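Local coordinates for protein uroporphyrinogen III cosynthase (HemD) (Helicobacter pylori, PDB 3P9Z) that probably catalyses the cyclisation of the linear tetrapyrrole hydroxymethylbilane to the macrocycle uroporphyrinogen III, with loss of water, in porphyrin biosynthesis, at residues F182-A196 with I204-C217. Numbering follows the deposited sequence.
Sequences FLENYTAISIGNTTA and IPSYIAKKPSLEAC
The ring of F182 is held between I204, whose CG2 methyl sits over the centre of one face in a CH-pi contact 3.8 Å from the centroid, and Y186, whose CB covers the opposite face nearer the rim; A188 N lies at the ring edge. With CG of F182 anti to its own nitrogen (chi1 -165°), the ring is carried beside A188 and turns one face to I204, while L177 of helix 170-179 touches both side chains. On the other side of the sheet the Y207 ring meets T187 CG2 with its edge, CD2 lying 3.9 Å from that methyl.

T187 and Y207 belong to the parallel strands 187-190 and 206-208, which are joined by backbone bonds. Y207 bonds twice: its N donates to A188 O, tilted 26° from the carbonyl plane, and its O takes a 2.8 Å bond from S190 N. A209 N then approaches S190 O almost head-on, with a C=O...N angle of 172°. The buried S190 OG donates to S206 OG (2.9 Å), which also donates to a water that in turn gives bonds to A196 O and I204 O. Another water bridges A188 N and P205 O, and a third links I191 O with A209 O just beyond the C-terminal ends of the strands.

A196, on the connecting helix 193-201, packs CB against I208 CG1 at 3.7 Å. Further along, CG1 of I191 extends beside P212 and touches C217 SG, while S213 OG caps the next helix by accepting from A216 N.

This is a beta-alpha-beta crossover that adds strand 206-208 to the edge of the sheet. Direct bonds secure its middle, whereas water bridges the backbones at both ends, and the serine pair and its water form a polar link between the strands and the carbonyl of A196, next to the apolar contact of A196 CB with I208.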
ATOM      1  N   PHE A 182      10.504 -13.344  16.278  1.00 29.23           N
ATOM      2  CA  PHE A 182      10.251 -12.161  17.044  1.00 29.39           C
ATOM      3  C   PHE A 182      10.729 -12.429  18.466  1.00 29.64           C
ATOM      4  O   PHE A 182      10.065 -13.114  19.259  1.00 29.60           O
ATOM      5  CB  PHE A 182       8.781 -11.728  17.021  1.00 29.02           C
ATOM      6  CG  PHE A 182       8.584 -10.320  17.512  1.00 28.60           C
ATOM      7  CD1 PHE A 182       8.481 -10.050  18.883  1.00 27.45           C
ATOM      8  CD2 PHE A 182       8.554  -9.256  16.617  1.00 27.46           C
ATOM      9  CE1 PHE A 182       8.328  -8.762  19.340  1.00 27.11           C
ATOM     10  CE2 PHE A 182       8.410  -7.960  17.071  1.00 27.34           C
ATOM     11  CZ  PHE A 182       8.292  -7.707  18.438  1.00 27.91           C
ATOM     12  N   LEU A 183      11.907 -11.891  18.752  1.00 30.32           N
ATOM     13  CA  LEU A 183      12.535 -11.988  20.060  1.00 31.04           C
ATOM     14  C   LEU A 183      11.709 -11.232  21.087  1.00 30.81           C
ATOM     15  O   LEU A 183      11.141 -10.173  20.790  1.00 30.26           O
ATOM     16  CB  LEU A 183      13.949 -11.400  19.992  1.00 30.99           C
ATOM     17  CG  LEU A 183      14.952 -11.989  19.003  1.00 33.76           C
ATOM     18  CD1 LEU A 183      16.309 -11.325  19.193  1.00 34.81           C
ATOM     19  CD2 LEU A 183      15.091 -13.528  19.132  1.00 34.82           C
ATOM     20  N   GLU A 184      11.639 -11.777  22.298  1.00 31.35           N
ATOM     21  CA  GLU A 184      10.896 -11.135  23.388  1.00 31.49           C
ATOM     22  C   GLU A 184      11.436  -9.724  23.692  1.00 31.06           C
ATOM     23  O   GLU A 184      10.676  -8.840  24.100  1.00 31.88           O
ATOM     24  CB  GLU A 184      10.919 -12.011  24.643  1.00 32.11           C
ATOM     25  N   ASN A 185      12.731  -9.520  23.461  1.00 30.26           N
ATOM     26  CA  ASN A 185      13.376  -8.230  23.710  1.00 29.70           C
ATOM     27  C   ASN A 185      13.233  -7.172  22.586  1.00 29.26           C
ATOM     28  O   ASN A 185      13.630  -6.006  22.758  1.00 29.40           O
ATOM     29  CB  ASN A 185      14.830  -8.406  24.202  1.00 29.67           C
ATOM     30  CG  ASN A 185      15.822  -8.807  23.100  1.00 32.12           C
ATOM     31  OD1 ASN A 185      15.646  -8.527  21.910  1.00 32.85           O
ATOM     32  ND2 ASN A 185      16.896  -9.450  23.517  1.00 34.24           N
ATOM     33  N   TYR A 186      12.655  -7.567  21.448  1.00 28.04           N
ATOM     34  CA  TYR A 186      12.263  -6.586  20.443  1.00 27.38           C
ATOM     35  C   TYR A 186      11.066  -5.828  20.999  1.00 26.88           C
ATOM     36  O   TYR A 186      10.309  -6.367  21.819  1.00 26.15           O
ATOM     37  CB  TYR A 186      11.822  -7.241  19.135  1.00 26.95           C
ATOM     38  CG  TYR A 186      12.887  -7.916  18.286  1.00 27.49           C
ATOM     39  CD1 TYR A 186      14.244  -7.564  18.368  1.00 27.18           C
ATOM     40  CD2 TYR A 186      12.517  -8.895  17.364  1.00 27.22           C
ATOM     41  CE1 TYR A 186      15.200  -8.193  17.552  1.00 26.69           C
ATOM     42  CE2 TYR A 186      13.444  -9.513  16.552  1.00 27.07           C
ATOM     43  CZ  TYR A 186      14.782  -9.167  16.644  1.00 27.61           C
ATOM     44  OH  TYR A 186      15.675  -9.815  15.815  1.00 29.66           O
ATOM     45  N   THR A 187      10.900  -4.585  20.552  1.00 26.13           N
ATOM     46  CA  THR A 187       9.658  -3.850  20.790  1.00 25.53           C
ATOM     47  C   THR A 187       9.026  -3.487  19.448  1.00 24.93           C
ATOM     48  O   THR A 187       9.646  -2.807  18.637  1.00 25.02           O
ATOM     49  CB  THR A 187       9.908  -2.583  21.639  1.00 25.77           C
ATOM     50  OG1 THR A 187      10.446  -2.969  22.909  1.00 25.37           O
ATOM     51  CG2 THR A 187       8.636  -1.804  21.844  1.00 25.19           C
ATOM     52  N   ALA A 188       7.800  -3.961  19.222  1.00 24.08           N
ATOM     53  CA  ALA A 188       7.055  -3.661  17.997  1.00 23.18           C
ATOM     54  C   ALA A 188       6.282  -2.348  18.129  1.00 23.29           C
ATOM     55  O   ALA A 188       5.684  -2.047  19.178  1.00 22.06           O
ATOM     56  CB  ALA A 188       6.084  -4.799  17.645  1.00 23.10           C
ATOM     57  N   ILE A 189       6.301  -1.588  17.041  1.00 22.15           N
ATOM     58  CA  ILE A 189       5.463  -0.432  16.888  1.00 22.27           C
ATOM     59  C   ILE A 189       4.565  -0.637  15.670  1.00 22.37           C
ATOM     60  O   ILE A 189       5.027  -1.085  14.619  1.00 21.81           O
ATOM     61  CB  ILE A 189       6.326   0.852  16.738  1.00 22.46           C
ATOM     62  CG1 ILE A 189       7.059   1.115  18.070  1.00 23.51           C
ATOM     63  CG2 ILE A 189       5.465   2.038  16.265  1.00 21.98           C
ATOM     64  CD1 ILE A 189       7.808   2.429  18.146  1.00 24.45           C
ATOM     65  N   SER A 190       3.283  -0.310  15.825  1.00 22.11           N
ATOM     66  CA  SER A 190       2.332  -0.422  14.737  1.00 22.31           C
ATOM     67  C   SER A 190       1.872   0.947  14.319  1.00 22.27           C
ATOM     68  O   SER A 190       1.587   1.798  15.175  1.00 21.31           O
ATOM     69  CB  SER A 190       1.120  -1.232  15.197  1.00 21.97           C
ATOM     70  OG  SER A 190       1.493  -2.577  15.422  1.00 22.45           O
ATOM     71  N   ILE A 191       1.768   1.154  13.007  1.00 22.16           N
ATOM     72  CA  ILE A 191       1.260   2.432  12.482  1.00 22.06           C
ATOM     73  C   ILE A 191      -0.200   2.705  12.899  1.00 22.31           C
ATOM     74  O   ILE A 191      -0.590   3.857  13.143  1.00 22.77           O
ATOM     75  CB  ILE A 191       1.413   2.510  10.925  1.00 22.55           C
ATOM     76  CG1 ILE A 191       1.247   3.966  10.432  1.00 22.04           C
ATOM     77  CG2 ILE A 191       0.454   1.524  10.239  1.00 21.66           C
ATOM     78  CD1 ILE A 191       1.976   4.284   9.081  1.00 21.82           C
ATOM     79  N   GLY A 192      -1.004   1.648  12.987  1.00 22.13           N
ATOM     80  CA  GLY A 192      -2.422   1.771  13.363  1.00 22.15           C
ATOM     81  C   GLY A 192      -2.917   0.413  13.834  1.00 22.44           C
ATOM     82  O   GLY A 192      -2.150  -0.561  13.806  1.00 21.45           O
ATOM     83  N   ASN A 193      -4.188   0.340  14.248  1.00 22.65           N
ATOM     84  CA  ASN A 193      -4.688  -0.877  14.910  1.00 23.38           C
ATOM     85  C   ASN A 193      -4.846  -2.085  13.998  1.00 23.51           C
ATOM     86  O   ASN A 193      -4.774  -3.211  14.459  1.00 24.08           O
ATOM     87  CB  ASN A 193      -5.942  -0.626  15.788  1.00 22.52           C
ATOM     88  CG  ASN A 193      -7.152  -0.053  15.011  1.00 24.95           C
ATOM     89  OD1 ASN A 193      -7.245  -0.104  13.769  1.00 23.76           O
ATOM     90  ND2 ASN A 193      -8.094   0.492  15.767  1.00 23.60           N
ATOM     91  N   THR A 194      -5.045  -1.878  12.700  1.00 24.09           N
ATOM     92  CA  THR A 194      -5.157  -3.036  11.824  1.00 24.49           C
ATOM     93  C   THR A 194      -3.846  -3.822  11.840  1.00 23.82           C
ATOM     94  O   THR A 194      -3.849  -5.051  11.932  1.00 23.38           O
ATOM     95  CB  THR A 194      -5.577  -2.681  10.381  1.00 25.55           C
ATOM     96  OG1 THR A 194      -4.578  -1.859   9.794  1.00 27.47           O
ATOM     97  CG2 THR A 194      -6.898  -1.936  10.366  1.00 24.67           C
ATOM     98  N   THR A 195      -2.728  -3.108  11.794  1.00 23.75           N
ATOM     99  CA  THR A 195      -1.397  -3.734  11.917  1.00 23.50           C
ATOM    100  C   THR A 195      -1.219  -4.350  13.309  1.00 23.80           C
ATOM    101  O   THR A 195      -0.837  -5.519  13.443  1.00 23.43           O
ATOM    102  CB  THR A 195      -0.289  -2.710  11.671  1.00 23.71           C
ATOM    103  OG1 THR A 195      -0.319  -2.324  10.288  1.00 25.76           O
ATOM    104  CG2 THR A 195       1.110  -3.301  12.033  1.00 21.93           C
ATOM    105  N   ALA A 196      -1.533  -3.562  14.331  1.00 23.29           N
ATOM    106  CA  ALA A 196      -1.370  -3.993  15.713  1.00 23.78           C
ATOM    107  C   ALA A 196      -2.207  -5.227  16.044  1.00 23.58           C
ATOM    108  O   ALA A 196      -1.732  -6.123  16.731  1.00 23.78           O
ATOM    109  CB  ALA A 196      -1.689  -2.849  16.659  1.00 22.84           C
ATOM    110  N   ILE A 204       1.879 -11.211  19.347  1.00 27.10           N
ATOM    111  CA  ILE A 204       2.876 -10.158  19.487  1.00 26.85           C
ATOM    112  C   ILE A 204       2.289  -8.809  19.902  1.00 26.26           C
ATOM    113  O   ILE A 204       1.506  -8.212  19.168  1.00 25.99           O
ATOM    114  CB  ILE A 204       3.714 -10.022  18.218  1.00 26.89           C
ATOM    115  CG1 ILE A 204       4.549 -11.302  18.029  1.00 29.78           C
ATOM    116  CG2 ILE A 204       4.636  -8.813  18.307  1.00 27.12           C
ATOM    117  CD1 ILE A 204       4.842 -11.636  16.600  1.00 30.27           C
ATOM    118  N   PRO A 205       2.697  -8.315  21.081  1.00 26.23           N
ATOM    119  CA  PRO A 205       2.247  -6.995  21.521  1.00 26.34           C
ATOM    120  C   PRO A 205       2.979  -5.885  20.761  1.00 25.85           C
ATOM    121  O   PRO A 205       4.104  -6.083  20.278  1.00 26.09           O
ATOM    122  CB  PRO A 205       2.644  -6.966  23.004  1.00 26.66           C
ATOM    123  CG  PRO A 205       3.880  -7.876  23.079  1.00 27.68           C
ATOM    124  CD  PRO A 205       3.571  -8.980  22.072  1.00 26.73           C
ATOM    125  N   SER A 206       2.345  -4.731  20.645  1.00 24.99           N
ATOM    126  CA  SER A 206       2.991  -3.576  20.055  1.00 24.78           C
ATOM    127  C   SER A 206       2.343  -2.314  20.586  1.00 24.46           C
ATOM    128  O   SER A 206       1.196  -2.342  21.026  1.00 24.68           O
ATOM    129  CB  SER A 206       2.872  -3.607  18.524  1.00 24.40           C
ATOM    130  OG  SER A 206       1.512  -3.517  18.140  1.00 26.36           O
ATOM    131  N   TYR A 207       3.084  -1.216  20.522  1.00 23.62           N
ATOM    132  CA  TYR A 207       2.542   0.101  20.785  1.00 23.83           C
ATOM    133  C   TYR A 207       2.106   0.708  19.474  1.00 23.09           C
ATOM    134  O   TYR A 207       2.702   0.437  18.417  1.00 23.41           O
ATOM    135  CB  TYR A 207       3.595   1.003  21.434  1.00 23.66           C
ATOM    136  CG  TYR A 207       4.065   0.542  22.796  1.00 26.72           C
ATOM    137  CD1 TYR A 207       3.257   0.695  23.936  1.00 27.91           C
ATOM    138  CD2 TYR A 207       5.349  -0.015  22.960  1.00 29.20           C
ATOM    139  CE1 TYR A 207       3.711   0.282  25.212  1.00 28.61           C
ATOM    140  CE2 TYR A 207       5.810  -0.434  24.229  1.00 30.57           C
ATOM    141  CZ  TYR A 207       4.981  -0.281  25.340  1.00 30.83           C
ATOM    142  OH  TYR A 207       5.435  -0.689  26.575  1.00 34.99           O
ATOM    143  N   ILE A 208       1.076   1.538  19.532  1.00 22.01           N
ATOM    144  CA  ILE A 208       0.503   2.100  18.315  1.00 21.41           C
ATOM    145  C   ILE A 208       0.779   3.588  18.248  1.00 21.55           C
ATOM    146  O   ILE A 208       0.561   4.305  19.231  1.00 22.50           O
ATOM    147  CB  ILE A 208      -1.024   1.848  18.271  1.00 21.26           C
ATOM    148  CG1 ILE A 208      -1.326   0.345  18.430  1.00 21.04           C
ATOM    149  CG2 ILE A 208      -1.644   2.436  17.006  1.00 20.34           C
ATOM    150  CD1 ILE A 208      -2.824   0.017  18.682  1.00 19.90           C
ATOM    151  N   ALA A 209       1.244   4.057  17.096  1.00 21.13           N
ATOM    152  CA  ALA A 209       1.373   5.503  16.823  1.00 21.73           C
ATOM    153  C   ALA A 209       0.084   6.299  17.107  1.00 21.36           C
ATOM    154  O   ALA A 209      -1.031   5.770  16.961  1.00 21.44           O
ATOM    155  CB  ALA A 209       1.839   5.738  15.364  1.00 21.08           C
ATOM    156  N   LYS A 210       0.237   7.562  17.514  1.00 21.61           N
ATOM    157  CA  LYS A 210      -0.923   8.384  17.904  1.00 22.77           C
ATOM    158  C   LYS A 210      -1.797   8.818  16.720  1.00 22.72           C
ATOM    159  O   LYS A 210      -2.968   9.152  16.903  1.00 22.64           O
ATOM    160  CB  LYS A 210      -0.486   9.596  18.726  1.00 22.71           C
ATOM    161  CG  LYS A 210       0.111   9.190  20.083  1.00 23.16           C
ATOM    162  CD  LYS A 210       0.846  10.344  20.714  1.00 25.70           C
ATOM    163  CE  LYS A 210       1.456   9.949  22.081  1.00 26.94           C
ATOM    164  NZ  LYS A 210       0.365   9.586  23.026  1.00 27.90           N
ATOM    165  N   LYS A 211      -1.192   8.831  15.539  1.00 23.02           N
ATOM    166  CA  LYS A 211      -1.832   9.063  14.237  1.00 24.91           C
ATOM    167  C   LYS A 211      -1.167   8.043  13.326  1.00 24.81           C
ATOM    168  O   LYS A 211       0.002   7.707  13.543  1.00 23.94           O
ATOM    169  CB  LYS A 211      -1.500  10.452  13.673  1.00 24.63           C
ATOM    170  CG  LYS A 211      -2.260  11.583  14.321  1.00 29.97           C
ATOM    171  CD  LYS A 211      -2.126  12.916  13.563  1.00 33.16           C
ATOM    172  CE  LYS A 211      -2.834  14.019  14.334  1.00 35.88           C
ATOM    173  NZ  LYS A 211      -2.921  15.316  13.610  1.00 38.07           N
ATOM    174  N   PRO A 212      -1.893   7.569  12.287  1.00 25.59           N
ATOM    175  CA  PRO A 212      -1.262   6.571  11.414  1.00 25.75           C
ATOM    176  C   PRO A 212      -0.377   7.215  10.334  1.00 25.89           C
ATOM    177  O   PRO A 212      -0.693   7.175   9.144  1.00 25.35           O
ATOM    178  CB  PRO A 212      -2.450   5.810  10.822  1.00 26.30           C
ATOM    179  CG  PRO A 212      -3.594   6.810  10.836  1.00 26.60           C
ATOM    180  CD  PRO A 212      -3.325   7.760  11.989  1.00 25.34           C
ATOM    181  N   SER A 213       0.734   7.796  10.772  1.00 25.34           N
ATOM    182  CA  SER A 213       1.711   8.382   9.867  1.00 25.33           C
ATOM    183  C   SER A 213       3.097   7.859  10.230  1.00 24.77           C
ATOM    184  O   SER A 213       3.312   7.388  11.352  1.00 24.26           O
ATOM    185  CB  SER A 213       1.670   9.905   9.960  1.00 25.42           C
ATOM    186  OG  SER A 213       2.203  10.339  11.202  1.00 26.51           O
ATOM    187  N   LEU A 214       4.025   7.924   9.278  1.00 24.19           N
ATOM    188  CA  LEU A 214       5.411   7.546   9.529  1.00 24.71           C
ATOM    189  C   LEU A 214       6.013   8.450  10.594  1.00 24.51           C
ATOM    190  O   LEU A 214       6.772   7.985  11.447  1.00 24.15           O
ATOM    191  CB  LEU A 214       6.254   7.616   8.239  1.00 25.09           C
ATOM    192  CG  LEU A 214       5.796   6.753   7.060  1.00 25.09           C
ATOM    193  CD1 LEU A 214       6.764   6.943   5.875  1.00 25.86           C
ATOM    194  CD2 LEU A 214       5.714   5.284   7.461  1.00 23.94           C
ATOM    195  N   GLU A 215       5.661   9.733  10.535  1.00 23.94           N
ATOM    196  CA  GLU A 215       6.142  10.716  11.497  1.00 25.09           C
ATOM    197  C   GLU A 215       5.767  10.358  12.935  1.00 24.34           C
ATOM    198  O   GLU A 215       6.621  10.383  13.825  1.00 24.43           O
ATOM    199  CB  GLU A 215       5.628  12.121  11.145  1.00 25.33           C
ATOM    200  CG  GLU A 215       6.191  12.682   9.824  1.00 28.48           C
ATOM    201  CD  GLU A 215       5.371  12.324   8.568  1.00 31.21           C
ATOM    202  OE1 GLU A 215       4.509  11.417   8.601  1.00 31.59           O
ATOM    203  OE2 GLU A 215       5.602  12.972   7.526  1.00 35.32           O
ATOM    204  N   ALA A 216       4.499  10.025  13.160  1.00 23.81           N
ATOM    205  CA  ALA A 216       4.051   9.587  14.483  1.00 23.45           C
ATOM    206  C   ALA A 216       4.697   8.271  14.933  1.00 23.15           C
ATOM    207  O   ALA A 216       4.917   8.079  16.128  1.00 23.13           O
ATOM    208  CB  ALA A 216       2.517   9.489  14.541  1.00 23.75           C
ATOM    209  N   CYS A 217       5.016   7.379  13.993  1.00 22.43           N
ATOM    210  CA  CYS A 217       5.724   6.143  14.326  1.00 22.70           C
ATOM    211  C   CYS A 217       7.125   6.426  14.878  1.00 22.92           C
ATOM    212  O   CYS A 217       7.608   5.739  15.787  1.00 22.01           O
ATOM    213  CB  CYS A 217       5.874   5.236  13.101  1.00 22.49           C
ATOM    214  SG  CYS A 217       4.366   4.457  12.511  1.00 25.05           S
TER
HETATM  215  O   HOH W   1       6.531  -5.721  21.213  1.00 26.81           O
HETATM  216  O   HOH W   2      -2.522   5.384  14.484  1.00 18.49           O
HETATM  217  O   HOH W   3      -0.009  -5.894  18.682  1.00 24.12           O